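PDB 6ZJK: ribonucleoside-diphosphate reductase subunit beta from Clostridium botulinum, which serves as the diiron-bearing R2 subunit of a class I ribonucleotide reductase, probably generating the radical needed to turn ribonucleoside diphosphates into deoxyribonucleotides. Local coordinates for residues 37-43 and 120-126; 116-120 and 184-188. One frame throughout, in Å; residues are numbered along the deposited sequence.

Contact 1: 37-43 and 120-126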
loop_
_atom_site.group_PDB
_atom_site.type_symbol
_atom_site.label_atom_id
_atom_site.label_comp_id
_atom_site.label_asym_id
_atom_site.label_seq_id
_atom_site.Cartn_x
_atom_site.Cartn_y
_atom_site.Cartn_z
ATOM N N THR A 37 -1.695 -2.852 -21.302
ATOM C CA THR A 37 -0.691 -1.863 -20.923
ATOM C C THR A 37 0.090 -1.442 -22.158
ATOM O O THR A 37 0.509 -2.293 -22.954
ATOM C CB THR A 37 0.228 -2.417 -19.828
ATOM O OG1 THR A 37 -0.496 -2.450 -18.587
ATOM C CG2 THR A 37 1.490 -1.553 -19.639
ATOM N N GLU A 38 0.220 -0.129 -22.349
ATOM C CA GLU A 38 0.913 0.443 -23.502
ATOM C C GLU A 38 2.364 0.797 -23.197
ATOM O O GLU A 38 3.256 0.450 -23.973
ATOM C CB GLU A 38 0.181 1.702 -23.998
ATOM C CG GLU A 38 0.975 2.447 -25.064
ATOM C CD GLU A 38 0.276 3.680 -25.632
ATOM O OE1 GLU A 38 -0.526 4.327 -24.908
ATOM O OE2 GLU A 38 0.574 4.017 -26.803
ATOM N N SER A 39 2.628 1.473 -22.075
ATOM C CA SER A 39 3.994 1.849 -21.716
ATOM C C SER A 39 4.066 2.130 -20.219
ATOM O O SER A 39 3.044 2.207 -19.531
ATOM C CB SER A 39 4.470 3.066 -22.514
ATOM O OG SER A 39 3.586 4.153 -22.304
ATOM N N MET A 40 5.285 2.326 -19.722
ATOM C CA MET A 40 5.580 2.592 -18.313
ATOM C C MET A 40 5.086 3.932 -17.849
ATOM O O MET A 40 4.543 4.060 -16.825
ATOM C CB MET A 40 7.063 2.430 -17.997
ATOM C CG MET A 40 7.416 2.304 -16.530
ATOM S SD MET A 40 6.916 0.841 -15.711
ATOM C CE MET A 40 7.948 -0.362 -16.438
ATOM N N ILE A 41 5.342 4.931 -18.631
ATOM C CA ILE A 41 4.853 6.244 -18.387
ATOM C C ILE A 41 4.223 6.752 -19.672
ATOM O O ILE A 41 4.465 6.235 -20.716
ATOM C CB ILE A 41 5.922 7.213 -17.873
ATOM C CG1 ILE A 41 7.093 7.290 -18.810
ATOM C CG2 ILE A 41 6.384 6.807 -16.499
ATOM C CD1 ILE A 41 7.898 8.533 -18.641
ATOM N N ASN A 42 3.422 7.778 -19.564
ATOM C CA ASN A 42 2.721 8.399 -20.660
ATOM C C ASN A 42 1.808 7.465 -21.482
ATOM O O ASN A 42 1.472 7.783 -22.540
ATOM C CB ASN A 42 3.659 9.187 -21.590
ATOM C CG ASN A 42 4.363 10.356 -20.924
ATOM O OD1 ASN A 42 3.772 11.168 -20.286
ATOM N ND2 ASN A 42 5.631 10.436 -21.133
ATOM N N GLY A 43 1.367 6.352 -20.959
ATOM C CA GLY A 43 0.527 5.452 -21.719
ATOM C C GLY A 43 -0.963 5.738 -21.539
ATOM O O GLY A 43 -1.381 6.333 -20.545
ATOM N N TYR A 120 2.386 8.221 -11.327
ATOM C CA TYR A 120 2.806 8.663 -12.635
ATOM C C TYR A 120 3.060 7.447 -13.493
ATOM O O TYR A 120 3.259 7.556 -14.623
ATOM C CB TYR A 120 4.037 9.522 -12.579
ATOM C CG TYR A 120 3.774 10.867 -12.025
ATOM C CD1 TYR A 120 3.911 11.127 -10.695
ATOM C CD2 TYR A 120 3.373 11.869 -12.812
ATOM C CE1 TYR A 120 3.664 12.357 -10.182
ATOM C CE2 TYR A 120 3.118 13.092 -12.294
ATOM C CZ TYR A 120 3.276 13.310 -10.976
ATOM O OH TYR A 120 3.028 14.527 -10.477
ATOM N N ILE A 121 3.041 6.280 -12.911
ATOM C CA ILE A 121 3.254 5.065 -13.624
ATOM C C ILE A 121 1.978 4.588 -14.362
ATOM O O ILE A 121 0.993 4.354 -13.758
ATOM C CB ILE A 121 3.699 3.977 -12.672
ATOM C CG1 ILE A 121 5.073 4.303 -12.107
ATOM C CG2 ILE A 121 3.714 2.660 -13.365
ATOM C CD1 ILE A 121 6.229 4.159 -13.045
ATOM N N THR A 122 2.051 4.417 -15.672
ATOM C CA THR A 122 0.899 4.017 -16.460
ATOM C C THR A 122 0.701 2.575 -16.779
ATOM O O THR A 122 -0.061 2.264 -17.591
ATOM C CB THR A 122 0.755 4.817 -17.740
ATOM O OG1 THR A 122 1.938 4.723 -18.493
ATOM C CG2 THR A 122 0.544 6.206 -17.438
ATOM N N ALA A 123 1.417 1.707 -16.121
ATOM C CA ALA A 123 1.253 0.258 -16.210
ATOM C C ALA A 123 0.684 -0.239 -14.886
ATOM O O ALA A 123 1.412 -0.292 -13.889
ATOM C CB ALA A 123 2.590 -0.423 -16.488
ATOM N N ALA A 124 -0.594 -0.638 -14.882
ATOM C CA ALA A 124 -1.253 -1.007 -13.630
ATOM C C ALA A 124 -0.561 -2.177 -12.944
ATOM O O ALA A 124 -0.538 -2.245 -11.711
ATOM C CB ALA A 124 -2.722 -1.357 -13.879
ATOM N N GLU A 125 0.009 -3.100 -13.712
ATOM C CA GLU A 125 0.652 -4.242 -13.077
ATOM C C GLU A 125 1.912 -3.818 -12.321
ATOM O O GLU A 125 2.271 -4.456 -11.325
ATOM C CB GLU A 125 0.980 -5.329 -14.114
ATOM C CG GLU A 125 2.044 -4.943 -15.170
ATOM C CD GLU A 125 1.449 -4.369 -16.453
ATOM O OE1 GLU A 125 0.436 -3.638 -16.378
ATOM O OE2 GLU A 125 2.003 -4.641 -17.548
ATOM N N VAL A 126 2.563 -2.722 -12.736
ATOM C CA VAL A 126 3.692 -2.173 -11.989
ATOM C C VAL A 126 3.215 -1.381 -10.768
ATOM O O VAL A 126 3.870 -1.395 -9.718
ATOM C CB VAL A 126 4.592 -1.316 -12.905
ATOM C CG1 VAL A 126 5.774 -0.659 -12.083
ATOM C CG2 VAL A 126 5.151 -2.163 -14.050
HETATM O O HOH W 1 -2.244 -0.723 -17.236
HETATM O O HOH W 2 0.019 2.205 -20.533
HETATM O O HOH W 3 2.974 9.450 -16.964
#

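Contact 2: 116-120 and 184-188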
loop_
_atom_site.group_PDB
_atom_site.type_symbol
_atom_site.label_atom_id
_atom_site.label_comp_id
_atom_site.label_asym_id
_atom_site.label_seq_id
_atom_site.Cartn_x
_atom_site.Cartn_y
_atom_site.Cartn_z
ATOM N N ASN A 116 3.983 8.601 -4.668
ATOM C CA ASN A 116 4.134 9.735 -5.527
ATOM C C ASN A 116 4.773 9.328 -6.818
ATOM O O ASN A 116 4.619 9.963 -7.826
ATOM C CB ASN A 116 4.988 10.764 -4.840
ATOM C CG ASN A 116 4.185 11.694 -4.013
ATOM O OD1 ASN A 116 3.342 11.284 -3.245
ATOM N ND2 ASN A 116 4.449 12.966 -4.166
ATOM N N ILE A 117 5.497 8.257 -6.770
ATOM C CA ILE A 117 6.101 7.786 -7.926
ATOM C C ILE A 117 5.037 7.009 -8.629
ATOM O O ILE A 117 4.798 7.214 -9.771
ATOM C CB ILE A 117 7.272 6.922 -7.562
ATOM C CG1 ILE A 117 8.467 7.808 -7.347
ATOM C CG2 ILE A 117 7.558 5.925 -8.640
ATOM C CD1 ILE A 117 9.624 7.092 -6.760
ATOM N N SER A 118 4.405 6.122 -7.900
ATOM C CA SER A 118 3.366 5.282 -8.431
ATOM C C SER A 118 2.233 5.941 -9.164
ATOM O O SER A 118 1.730 5.413 -10.067
ATOM C CB SER A 118 2.808 4.459 -7.325
ATOM O OG SER A 118 1.959 3.512 -7.815
ATOM N N ARG A 119 1.902 7.164 -8.856
ATOM C CA ARG A 119 0.863 7.853 -9.511
ATOM C C ARG A 119 1.169 8.430 -10.881
ATOM O O ARG A 119 0.328 9.000 -11.489
ATOM C CB ARG A 119 0.275 8.859 -8.530
ATOM C CG ARG A 119 0.726 10.287 -8.576
ATOM C CD ARG A 119 -0.039 11.142 -7.551
ATOM N NE ARG A 119 0.830 12.206 -7.054
ATOM C CZ ARG A 119 0.463 13.428 -6.685
ATOM N NH1 ARG A 119 -0.784 13.837 -6.744
ATOM N NH2 ARG A 119 1.379 14.269 -6.263
ATOM N N TYR A 120 2.386 8.221 -11.327
ATOM C CA TYR A 120 2.806 8.663 -12.635
ATOM C C TYR A 120 3.060 7.447 -13.493
ATOM O O TYR A 120 3.259 7.556 -14.623
ATOM C CB TYR A 120 4.037 9.522 -12.579
ATOM C CG TYR A 120 3.774 10.867 -12.025
ATOM C CD1 TYR A 120 3.911 11.127 -10.695
ATOM C CD2 TYR A 120 3.373 11.869 -12.812
ATOM C CE1 TYR A 120 3.664 12.357 -10.182
ATOM C CE2 TYR A 120 3.118 13.092 -12.294
ATOM C CZ TYR A 120 3.276 13.310 -10.976
ATOM O OH TYR A 120 3.028 14.527 -10.477
ATOM N N PHE A 184 11.062 16.279 -6.760
ATOM C CA PHE A 184 10.080 15.821 -7.705
ATOM C C PHE A 184 8.721 16.104 -7.181
ATOM O O PHE A 184 7.854 16.487 -7.921
ATOM C CB PHE A 184 10.218 14.336 -7.946
ATOM C CG PHE A 184 9.130 13.762 -8.791
ATOM C CD1 PHE A 184 8.959 14.171 -10.081
ATOM C CD2 PHE A 184 8.293 12.804 -8.298
ATOM C CE1 PHE A 184 7.974 13.647 -10.865
ATOM C CE2 PHE A 184 7.304 12.274 -9.082
ATOM C CZ PHE A 184 7.145 12.696 -10.365
ATOM N N ASN A 185 8.547 15.912 -5.887
ATOM C CA ASN A 185 7.267 16.143 -5.253
ATOM C C ASN A 185 6.699 17.509 -5.536
ATOM O O ASN A 185 5.513 17.675 -5.665
ATOM C CB ASN A 185 7.363 15.949 -3.759
ATOM C CG ASN A 185 6.020 16.039 -3.087
ATOM O OD1 ASN A 185 5.008 15.810 -3.701
ATOM N ND2 ASN A 185 6.010 16.408 -1.828
ATOM N N LYS A 186 7.566 18.486 -5.614
ATOM C CA LYS A 186 7.060 19.819 -5.895
ATOM C C LYS A 186 7.266 20.227 -7.346
ATOM O O LYS A 186 6.565 21.117 -7.833
ATOM C CB LYS A 186 7.722 20.825 -4.954
ATOM C CG LYS A 186 7.328 20.594 -3.490
ATOM C CD LYS A 186 7.736 21.760 -2.597
ATOM C CE LYS A 186 7.708 23.083 -3.350
ATOM N NZ LYS A 186 7.231 24.199 -2.509
ATOM N N GLU A 187 8.085 19.513 -8.119
ATOM C CA GLU A 187 8.281 19.878 -9.520
ATOM C C GLU A 187 8.301 18.613 -10.374
ATOM O O GLU A 187 9.370 18.090 -10.704
ATOM C CB GLU A 187 9.584 20.661 -9.692
ATOM C CG GLU A 187 9.787 21.337 -11.053
ATOM C CD GLU A 187 11.252 21.313 -11.479
ATOM O OE1 GLU A 187 11.513 21.081 -12.686
ATOM O OE2 GLU A 187 12.135 21.536 -10.616
ATOM N N PRO A 188 7.123 18.226 -10.805
ATOM C CA PRO A 188 6.973 17.020 -11.593
ATOM C C PRO A 188 7.492 17.109 -13.011
ATOM O O PRO A 188 6.739 17.404 -13.875
ATOM C CB PRO A 188 5.477 16.833 -11.632
ATOM C CG PRO A 188 4.936 17.688 -10.610
ATOM C CD PRO A 188 5.836 18.854 -10.564
#

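Contact 1: 37-43 and 120-126
At the turn that joins helix 90-118 to helix 124-151, T122 plugs into the curved N-terminal loop 37-43, just ahead of the N-cap residue A123. Its hydroxyl is gripped twice: OG1 of T122 donates to S39 O at 2.9 Å and accepts a hydrogen bond from G43 N at 3.0 Å, so one side chain ties together two points of the loop four residues apart. With chi1 at 56°, OG1 lies between the T122 backbone N and carbonyl carbon, facing the loop. Next to it, T122 N donates to M40 O at 2.8 Å. The bend of the loop is held from within by S39 OG, which donates to I41 O. At the helix start, T37 and E125 approach from opposite directions, and T37 OG1 donates to the syn lone pair of E125 OE1 at 2.7 Å; the other oxygen, OE2, accepts hydrogen bonds from the backbone N of K55 and of Y56. Beside this pair, CG2 of T37 rests on A123 CB at 3.5 Å. A water also bridges T37 OG1 to A124 N, and another links N42 N with Y120 O. M40 makes a separate apolar patch: bent at chi2 and chi3, it lays CG alongside I121 CD1 and crosses V126 at about a right angle, with SD 3.9 Å from V126 CG2; L252 of helix 225-255 also touches M40. It is a loop-on-loop packing at a helix N-terminus: the loop ahead of helix 58-68 lies on the connection between two helices of the R2 bundle.

Contact 2: 116-120 and 184-188
N116 and N185 lie where two helices run out, helix 90-118 and helix 168-186, with their CA atoms 7.1 Å apart; further on the chains diverge, and the CA atoms of Y120 and P188 are 9.4 Å apart. The wider gap is filled by rings. F184 turns its edge to a face of Y120 in an offset edge-to-face pair, with centroids 5.1 Å apart and planes at 62°. Within the ring pair, CZ of F184 comes nearest, 3.5 Å from Y120 CE1, standing over the face toward its rim. F184 gets there because its CG is anti to the backbone N (chi1 173°), which extends the ring off its helix toward Y120. The carbonyl O of N116 sits at the edge of the F184 ring, 3.8 Å from CE2, and is buried without a polar partner. P188 closes the far end, its CB 3.6 Å from Y120 OH. At the other end the N116 and N185 amides are turned 73° from one another, while N185 OD1 accepts a hydrogen bond from K25 of the second subunit. Helix 190-220 lies against both segments, F193 meeting the F184 ring and I197 touching I117, and the second subunit packs against N116, R119 and N185.

Overall arrangement
Contacts 1 and 2 lie on the same side of the chain's centre, their centres about 14 Å apart, and Y120 belongs to both. Its backbone faces the N-terminal loop of contact 1 while its ring enters contact 2, so residues 116-126, the connection from helix 90-118 to helix 124-151, are held by 37-43 and by 184-188. These two helices also supply iron ligands: D107 comes from the first, E137 and H140 from the second. These ligands lie nine or more residues along the helices from the contacts, which pack an end of the bundle and do not line the diiron site. Contact 2 borders the second subunit, whereas contact 1 stays within one chain.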